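Local coordinates for N-acetyltransferase domain-containing protein (Xanthomonas campestris pv. campestris, PDB 2OZH) that probably transfers acyl groups from an acyl-coenzyme A donor, as expected of a GNAT-family acetyltransferase whose substrate is not established, at residues 16-21 with 76-81; 56-61 with 88-93. All blocks are in the same frame, centred on the assembly; numbering follows the deposited sequence. Where two conformers were deposited one is given.

Interaction 1. Residues 16-21 with 76-81; sequences IGLIHR and FVLPEH
Phe76, the next-to-last residue of strand 69-77, meets helix 16-26 through the edge of its ring: CZ lies 4.2 Å from CG1 of Ile19, which sits near the ring plane rather than over a face. The side chain leaves the strand toward helix 16-26, from a strand that lies next to 55-64 in the sheet. Both residues are buried. The next side chain, Val77, leaves by the other face of the sheet and packs on Ala58 and Ser87, in keeping with the alternation of side chains along a strand. This is the layered GNAT fold, with helix 16-26 covering one face of the central sheet and helix 86-96 the other. Leu78 returns to the helix 16-26 side, where its CD1 methyl meets Leu18 tip to tip, 4.0 Å from Leu18 CD1 and 4.2 Å from Leu18 CD2. With CG anti to the backbone N (chi1 173°), Leu18 points its two methyls at Leu78, and the two side chains together fill the 9.9 Å between their CA atoms. Thr22, one helical turn after Leu18, also touches Phe76 and Leu78. Past the strand, residues 79-81 form a short 3-10 turn in which His81 N bonds to Leu78 O at 2.9 Å, and the His81 side chain touches Val57 and Tyr86, at the start of helix 86-96.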
ATOM      1  N   ILE A  16       5.644 -20.654  -5.449  1.00 10.51           N
ATOM      2  CA  ILE A  16       4.374 -20.195  -4.922  1.00 10.45           C
ATOM      3  C   ILE A  16       3.862 -21.158  -3.870  1.00 10.75           C
ATOM      4  O   ILE A  16       3.312 -20.719  -2.858  1.00 11.29           O
ATOM      5  CB  ILE A  16       3.330 -19.989  -6.064  1.00 12.14           C
ATOM      6  CG1 ILE A  16       3.860 -19.037  -7.150  1.00 14.07           C
ATOM      7  CG2 ILE A  16       2.015 -19.515  -5.494  1.00 14.71           C
ATOM      8  CD1 ILE A  16       4.115 -17.626  -6.709  1.00 14.88           C
ATOM      9  N   GLY A  17       4.022 -22.459  -4.084  1.00 11.03           N
ATOM     10  CA  GLY A  17       3.541 -23.421  -3.097  1.00 10.30           C
ATOM     11  C   GLY A  17       4.257 -23.274  -1.785  1.00 11.44           C
ATOM     12  O   GLY A  17       3.645 -23.366  -0.713  1.00 11.58           O
ATOM     13  N   LEU A  18       5.576 -23.098  -1.828  1.00 10.42           N
ATOM     14  CA  LEU A  18       6.320 -22.858  -0.589  1.00  9.70           C
ATOM     15  C   LEU A  18       5.826 -21.607   0.127  1.00  9.61           C
ATOM     16  O   LEU A  18       5.693 -21.593   1.363  1.00 10.63           O
ATOM     17  CB  LEU A  18       7.820 -22.710  -0.897  1.00 10.43           C
ATOM     18  CG  LEU A  18       8.702 -22.288   0.278  1.00 13.19           C
ATOM     19  CD1 LEU A  18       8.905 -23.376   1.269  1.00 14.74           C
ATOM     20  CD2 LEU A  18      10.025 -21.720  -0.212  1.00 17.47           C
ATOM     21  N   ILE A  19       5.617 -20.525  -0.617  1.00 10.08           N
ATOM     22  CA  ILE A  19       5.187 -19.294  -0.021  1.00 10.31           C
ATOM     23  C   ILE A  19       3.807 -19.488   0.591  1.00 10.13           C
ATOM     24  O   ILE A  19       3.532 -19.021   1.687  1.00 10.91           O
ATOM     25  CB  ILE A  19       5.190 -18.155  -1.071  1.00 10.71           C
ATOM     26  CG1 ILE A  19       6.601 -17.848  -1.541  1.00 10.46           C
ATOM     27  CG2 ILE A  19       4.508 -16.907  -0.518  1.00 10.96           C
ATOM     28  CD1 ILE A  19       6.601 -17.076  -2.849  1.00 12.07           C
ATOM     29  N   HIS A  20       2.897 -20.097  -0.147  1.00 10.22           N
ATOM     30  CA  HIS A  20       1.567 -20.374   0.354  1.00  9.63           C
ATOM     31  C   HIS A  20       1.596 -21.196   1.633  1.00 10.35           C
ATOM     32  O   HIS A  20       0.944 -20.847   2.625  1.00 11.07           O
ATOM     33  CB  HIS A  20       0.758 -21.096  -0.725  1.00 10.06           C
ATOM     34  CG  HIS A  20      -0.595 -21.568  -0.294  1.00 10.04           C
ATOM     35  ND1 HIS A  20      -1.113 -22.759  -0.757  1.00 11.32           N
ATOM     36  CD2 HIS A  20      -1.520 -21.031   0.533  1.00 12.13           C
ATOM     37  CE1 HIS A  20      -2.309 -22.937  -0.201  1.00 12.28           C
ATOM     38  NE2 HIS A  20      -2.595 -21.888   0.557  1.00 11.75           N
ATOM     39  N   ARG A  21       2.323 -22.298   1.638  1.00 10.11           N
ATOM     40  CA  ARG A  21       2.378 -23.134   2.841  1.00  9.99           C
ATOM     41  C   ARG A  21       2.943 -22.363   4.017  1.00 10.59           C
ATOM     42  O   ARG A  21       2.439 -22.438   5.131  1.00 10.67           O
ATOM     43  CB  ARG A  21       3.219 -24.395   2.561  1.00  9.96           C
ATOM     44  CG  ARG A  21       2.580 -25.359   1.557  1.00 11.95           C
ATOM     45  CD  ARG A  21       3.633 -26.373   0.881  1.00 13.39           C
ATOM     46  NE  ARG A  21       2.978 -26.957  -0.285  1.00 12.02           N
ATOM     47  CZ  ARG A  21       3.387 -26.949  -1.520  1.00 11.53           C
ATOM     48  NH1 ARG A  21       4.617 -26.524  -1.863  1.00 12.88           N
ATOM     49  NH2 ARG A  21       2.546 -27.340  -2.457  1.00 13.34           N
ATOM     50  N   PHE A  76       9.890 -13.430   5.340  1.00 10.93           N
ATOM     51  CA  PHE A  76      10.278 -14.612   6.053  1.00 11.13           C
ATOM     52  C   PHE A  76      11.593 -15.173   5.504  1.00 10.46           C
ATOM     53  O   PHE A  76      11.957 -14.957   4.355  1.00 10.25           O
ATOM     54  CB  PHE A  76       9.180 -15.700   6.037  1.00 12.74           C
ATOM     55  CG  PHE A  76       8.924 -16.370   4.690  1.00 12.17           C
ATOM     56  CD1 PHE A  76       9.768 -17.352   4.215  1.00 11.97           C
ATOM     57  CD2 PHE A  76       7.795 -16.084   3.950  1.00 12.27           C
ATOM     58  CE1 PHE A  76       9.514 -18.034   3.005  1.00 12.90           C
ATOM     59  CE2 PHE A  76       7.543 -16.734   2.757  1.00 11.83           C
ATOM     60  CZ  PHE A  76       8.392 -17.679   2.277  1.00 12.38           C
ATOM     61  N   VAL A  77      12.248 -15.941   6.383  1.00 11.01           N
ATOM     62  CA  VAL A  77      13.377 -16.811   6.051  0.50 10.71           C
ATOM     63  C   VAL A  77      13.053 -18.171   6.631  1.00 11.43           C
ATOM     64  O   VAL A  77      12.636 -18.248   7.780  1.00 13.07           O
ATOM     65  CB  VAL A  77      14.696 -16.268   6.620  0.50 10.70           C
ATOM     66  CG1 VAL A  77      15.825 -17.237   6.380  0.50 11.28           C
ATOM     67  CG2 VAL A  77      15.016 -14.909   6.019  0.50  9.13           C
ATOM     68  N   LEU A  78      13.245 -19.246   5.860  1.00 10.73           N
ATOM     69  CA  LEU A  78      12.971 -20.582   6.370  1.00 11.96           C
ATOM     70  C   LEU A  78      13.880 -20.879   7.542  1.00 11.19           C
ATOM     71  O   LEU A  78      15.042 -20.446   7.571  1.00 11.09           O
ATOM     72  CB  LEU A  78      13.104 -21.619   5.279  1.00 12.90           C
ATOM     73  CG  LEU A  78      12.079 -21.487   4.146  1.00 16.20           C
ATOM     74  CD1 LEU A  78      12.342 -22.593   3.148  1.00 16.09           C
ATOM     75  CD2 LEU A  78      10.635 -21.514   4.671  1.00 17.15           C
ATOM     76  N   PRO A  79      13.386 -21.594   8.551  1.00 12.66           N
ATOM     77  CA  PRO A  79      14.141 -21.748   9.788  1.00 14.20           C
ATOM     78  C   PRO A  79      15.525 -22.334   9.657  1.00 13.51           C
ATOM     79  O   PRO A  79      16.446 -21.889  10.377  1.00 17.39           O
ATOM     80  CB  PRO A  79      13.254 -22.684  10.628  1.00 17.28           C
ATOM     81  CG  PRO A  79      11.893 -22.441  10.147  1.00 18.94           C
ATOM     82  CD  PRO A  79      12.026 -22.169   8.653  1.00 16.03           C
ATOM     83  N   GLU A  80      15.730 -23.284   8.764  1.00 13.72           N
ATOM     84  CA  GLU A  80      17.052 -23.894   8.633  1.00 15.16           C
ATOM     85  C   GLU A  80      18.076 -22.993   7.941  1.00 16.17           C
ATOM     86  O   GLU A  80      19.256 -23.335   7.879  1.00 18.34           O
ATOM     87  CB  GLU A  80      16.978 -25.267   7.943  1.00 18.57           C
ATOM     88  CG  GLU A  80      16.704 -25.233   6.487  1.00 23.22           C
ATOM     89  CD  GLU A  80      15.215 -25.201   6.098  1.00 27.29           C
ATOM     90  OE1 GLU A  80      14.309 -24.781   6.896  1.00 24.96           O
ATOM     91  OE2 GLU A  80      14.974 -25.602   4.929  1.00 33.05           O
ATOM     92  N   HIS A  81      17.626 -21.845   7.450  1.00 13.19           N
ATOM     93  CA  HIS A  81      18.435 -20.904   6.687  1.00 11.86           C
ATOM     94  C   HIS A  81      18.656 -19.606   7.432  1.00 13.11           C
ATOM     95  O   HIS A  81      19.126 -18.632   6.837  1.00 13.59           O
ATOM     96  CB  HIS A  81      17.786 -20.643   5.320  1.00 14.25           C
ATOM     97  CG  HIS A  81      17.791 -21.841   4.433  1.00 12.51           C
ATOM     98  ND1 HIS A  81      18.929 -22.277   3.780  1.00 16.33           N
ATOM     99  CD2 HIS A  81      16.801 -22.689   4.076  1.00 16.28           C
ATOM    100  CE1 HIS A  81      18.636 -23.370   3.092  1.00 17.52           C
ATOM    101  NE2 HIS A  81      17.358 -23.644   3.262  1.00 17.24           N
TER

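Interaction 2. Residues 56-61 with 88-93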
ATOM      1  N   GLN A  56      14.013 -21.860  -3.063  1.00 10.90           N
ATOM      2  CA  GLN A  56      13.688 -20.599  -2.387  1.00  9.98           C
ATOM      3  C   GLN A  56      13.856 -20.785  -0.879  1.00 11.43           C
ATOM      4  O   GLN A  56      13.379 -21.749  -0.296  1.00 12.96           O
ATOM      5  CB  GLN A  56      12.285 -20.156  -2.710  1.00 10.13           C
ATOM      6  CG  GLN A  56      12.009 -18.738  -2.186  1.00 10.89           C
ATOM      7  CD  GLN A  56      10.743 -18.126  -2.640  1.00 11.75           C
ATOM      8  OE1 GLN A  56      10.072 -18.623  -3.533  1.00 11.94           O
ATOM      9  NE2 GLN A  56      10.430 -16.952  -2.065  1.00 11.09           N
ATOM     10  N   VAL A  57      14.527 -19.803  -0.270  1.00 11.09           N
ATOM     11  CA  VAL A  57      14.810 -19.807   1.165  1.00 11.34           C
ATOM     12  C   VAL A  57      14.252 -18.590   1.894  1.00 11.20           C
ATOM     13  O   VAL A  57      14.220 -18.593   3.129  1.00 10.85           O
ATOM     14  CB  VAL A  57      16.322 -19.884   1.431  1.00 12.06           C
ATOM     15  CG1 VAL A  57      16.888 -21.175   0.789  1.00 14.10           C
ATOM     16  CG2 VAL A  57      17.063 -18.677   0.970  1.00 13.95           C
ATOM     17  N   ALA A  58      13.822 -17.549   1.177  1.00 10.39           N
ATOM     18  CA  ALA A  58      13.396 -16.315   1.849  1.00 10.65           C
ATOM     19  C   ALA A  58      12.498 -15.543   0.915  1.00 10.29           C
ATOM     20  O   ALA A  58      12.490 -15.769  -0.303  1.00 10.68           O
ATOM     21  CB  ALA A  58      14.602 -15.471   2.233  1.00 11.26           C
ATOM     22  N   PHE A  59      11.747 -14.586   1.475  1.00 10.20           N
ATOM     23  CA  PHE A  59      10.773 -13.810   0.728  1.00  9.70           C
ATOM     24  C   PHE A  59      10.526 -12.483   1.419  1.00  9.99           C
ATOM     25  O   PHE A  59      10.606 -12.383   2.637  1.00 11.18           O
ATOM     26  CB  PHE A  59       9.442 -14.583   0.737  1.00 10.94           C
ATOM     27  CG  PHE A  59       8.342 -14.035  -0.169  1.00  9.92           C
ATOM     28  CD1 PHE A  59       8.526 -13.922  -1.534  1.00  9.77           C
ATOM     29  CD2 PHE A  59       7.126 -13.650   0.354  1.00 10.47           C
ATOM     30  CE1 PHE A  59       7.507 -13.457  -2.355  1.00  9.87           C
ATOM     31  CE2 PHE A  59       6.121 -13.219  -0.441  1.00 11.70           C
ATOM     32  CZ  PHE A  59       6.277 -13.138  -1.793  1.00 10.33           C
ATOM     33  N   ALA A  60      10.206 -11.483   0.609  1.00 10.58           N
ATOM     34  CA  ALA A  60       9.670 -10.210   1.094  1.00 11.71           C
ATOM     35  C   ALA A  60       8.808  -9.650   0.006  1.00 11.26           C
ATOM     36  O   ALA A  60       9.068  -9.868  -1.169  1.00 12.49           O
ATOM     37  CB  ALA A  60      10.818  -9.224   1.419  1.00 12.53           C
ATOM     38  N   ARG A  61       7.766  -8.925   0.379  1.00 10.66           N
ATOM     39  CA  ARG A  61       6.788  -8.459  -0.582  1.00 11.23           C
ATOM     40  C   ARG A  61       6.445  -6.991  -0.356  1.00 10.36           C
ATOM     41  O   ARG A  61       6.215  -6.589   0.779  1.00 11.91           O
ATOM     42  CB  ARG A  61       5.515  -9.308  -0.530  1.00 11.84           C
ATOM     43  CG  ARG A  61       4.533  -8.980  -1.652  1.00 13.58           C
ATOM     44  CD  ARG A  61       3.474 -10.050  -1.801  1.00 11.72           C
ATOM     45  NE  ARG A  61       2.583 -10.155  -0.661  1.00 11.49           N
ATOM     46  CZ  ARG A  61       1.435  -9.503  -0.546  1.00 12.42           C
ATOM     47  NH1 ARG A  61       1.075  -8.594  -1.438  1.00 12.36           N
ATOM     48  NH2 ARG A  61       0.631  -9.775   0.454  1.00 13.42           N
ATOM     49  N   LYS A  88      18.690  -9.647   5.596  1.00 15.42           N
ATOM     50  CA  LYS A  88      19.384  -8.433   5.275  1.00 15.41           C
ATOM     51  C   LYS A  88      19.585  -8.339   3.771  1.00 12.12           C
ATOM     52  O   LYS A  88      19.486  -7.273   3.214  1.00 12.90           O
ATOM     53  CB  LYS A  88      20.754  -8.357   5.994  1.00 18.68           C
ATOM     54  CG  LYS A  88      21.644  -7.161   5.526  1.00 23.42           C
ATOM     55  CD  LYS A  88      23.070  -7.183   6.093  1.00 27.07           C
ATOM     56  CE  LYS A  88      23.787  -5.856   5.866  1.00 31.19           C
ATOM     57  NZ  LYS A  88      24.346  -5.788   4.479  1.00 35.03           N
ATOM     58  N   ALA A  89      19.882  -9.456   3.109  1.00 11.52           N
ATOM     59  CA  ALA A  89      20.090  -9.404   1.664  1.00 11.08           C
ATOM     60  C   ALA A  89      18.810  -8.920   0.982  1.00 12.38           C
ATOM     61  O   ALA A  89      18.832  -8.085   0.055  1.00 11.93           O
ATOM     62  CB  ALA A  89      20.525 -10.764   1.108  1.00 12.73           C
ATOM     63  N   LEU A  90      17.678  -9.433   1.442  1.00 11.28           N
ATOM     64  CA  LEU A  90      16.441  -9.009   0.838  0.50 11.32           C
ATOM     65  C   LEU A  90      16.101  -7.557   1.190  1.00 10.01           C
ATOM     66  O   LEU A  90      15.679  -6.795   0.324  1.00 10.99           O
ATOM     67  CB  LEU A  90      15.313  -9.991   1.162  0.50 11.85           C
ATOM     68  CG  LEU A  90      15.141 -11.164   0.191  0.50 12.54           C
ATOM     69  CD1 LEU A  90      16.344 -12.076   0.181  0.50 15.02           C
ATOM     70  CD2 LEU A  90      13.928 -11.940   0.484  0.50  9.71           C
HETATM   71  N   MSE A  91      16.285  -7.147   2.445  1.00 10.78           N
HETATM   72  CA  MSE A  91      16.009  -5.776   2.808  1.00 12.46           C
HETATM   73  C   MSE A  91      16.921  -4.785   2.130  1.00 11.54           C
HETATM   74  O   MSE A  91      16.500  -3.695   1.727  1.00 12.70           O
HETATM   75  CB  MSE A  91      16.113  -5.584   4.319  1.00 15.23           C
HETATM   76  CG  MSE A  91      14.962  -6.166   5.072  1.00 15.57           C
HETATM   77 SE   MSE A  91      13.221  -5.465   4.582  0.75 25.20          SE
HETATM   78  CE  MSE A  91      13.530  -3.866   4.713  1.00 17.12           C
ATOM     79  N   ASP A  92      18.174  -5.177   1.969  1.00 11.87           N
ATOM     80  CA  ASP A  92      19.085  -4.331   1.222  1.00 11.92           C
ATOM     81  C   ASP A  92      18.581  -4.119  -0.206  1.00 11.96           C
ATOM     82  O   ASP A  92      18.628  -2.999  -0.743  1.00 12.10           O
ATOM     83  CB  ASP A  92      20.505  -4.910   1.194  1.00 12.26           C
ATOM     84  CG  ASP A  92      21.251  -4.777   2.511  1.00 14.25           C
ATOM     85  OD1 ASP A  92      20.807  -4.075   3.429  1.00 15.88           O
ATOM     86  OD2 ASP A  92      22.330  -5.430   2.600  1.00 18.73           O
ATOM     87  N   ALA A  93      18.050  -5.177  -0.831  1.00 11.22           N
ATOM     88  CA  ALA A  93      17.533  -5.083  -2.168  1.00 10.99           C
ATOM     89  C   ALA A  93      16.270  -4.224  -2.202  1.00 11.41           C
ATOM     90  O   ALA A  93      16.060  -3.465  -3.149  1.00 12.19           O
ATOM     91  CB  ALA A  93      17.216  -6.467  -2.692  1.00 12.76           C
TER
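Leu90 presses its CD2 methyl onto the flat backbone of strand 55-64, lying over the faces of the two peptide groups that flank the CA of Phe59. Phe59 N and Phe59 C are each 3.6 Å from Leu90 CD2, so the methyl rests on main chain rather than on the aromatic ring. That ring leaves from the opposite side of the strand and packs on Ile19, Cys47 and Asp74. Along the strand the same methyl is bordered by two alanines, with Ala58 CB at 4.0 Å and Ala60 CB at 4.2 Å from Leu90 CD2. The small alanine side chains probably allow the close approach of the helix: the axes of 56-61 and 88-93 come within 8.7 Å, their directions only 30° apart.

A further flat group is the amide of the buried Gln56. The chain of Gln56 runs out fully extended (chi1 -171°, chi2 170°), bringing NE2 to Ala58 O at 3.0 Å, nearly within its own amide plane but well above the plane of the carbonyl. OE1 accepts from Asp15 N, so both ends of the amide are held. The bond bridges a classic beta bulge, in which Val57 and Ala58 both face Gly50.

On the outer side of the helix, Lys88 NZ and Asp92 OD2 form a salt bridge. Helix 86-96 connects strand 69-77 to the parallel strand 105-109 in a beta-alpha-beta crossover, and Met91, a selenomethionine, touches Leu72 of strand 69-77 beside the Leu90 contact.

How the interactions relate
The centres of interactions 1 and 2 are about 11 Å apart, and strands 69-77 and 55-64, neighbours in the same antiparallel part of the sheet, join them directly. Phe76 O probably accepts from Phe59 N at 2.9 Å, and Leu78 N probably donates to Val57 O at 3.0 Å. Along the chain the segments alternate: 16-21, 56-61, 76-81, 88-93. Interaction 1 seats helix 16-26 on one face of the sheet and interaction 2 seats helix 86-96 on the other. The two contacts thus place on the sheet the strand before and the helix after the turn containing Arg82, which, as in GNAT relatives, probably belongs to the acyl-coenzyme A pyrophosphate-binding loop.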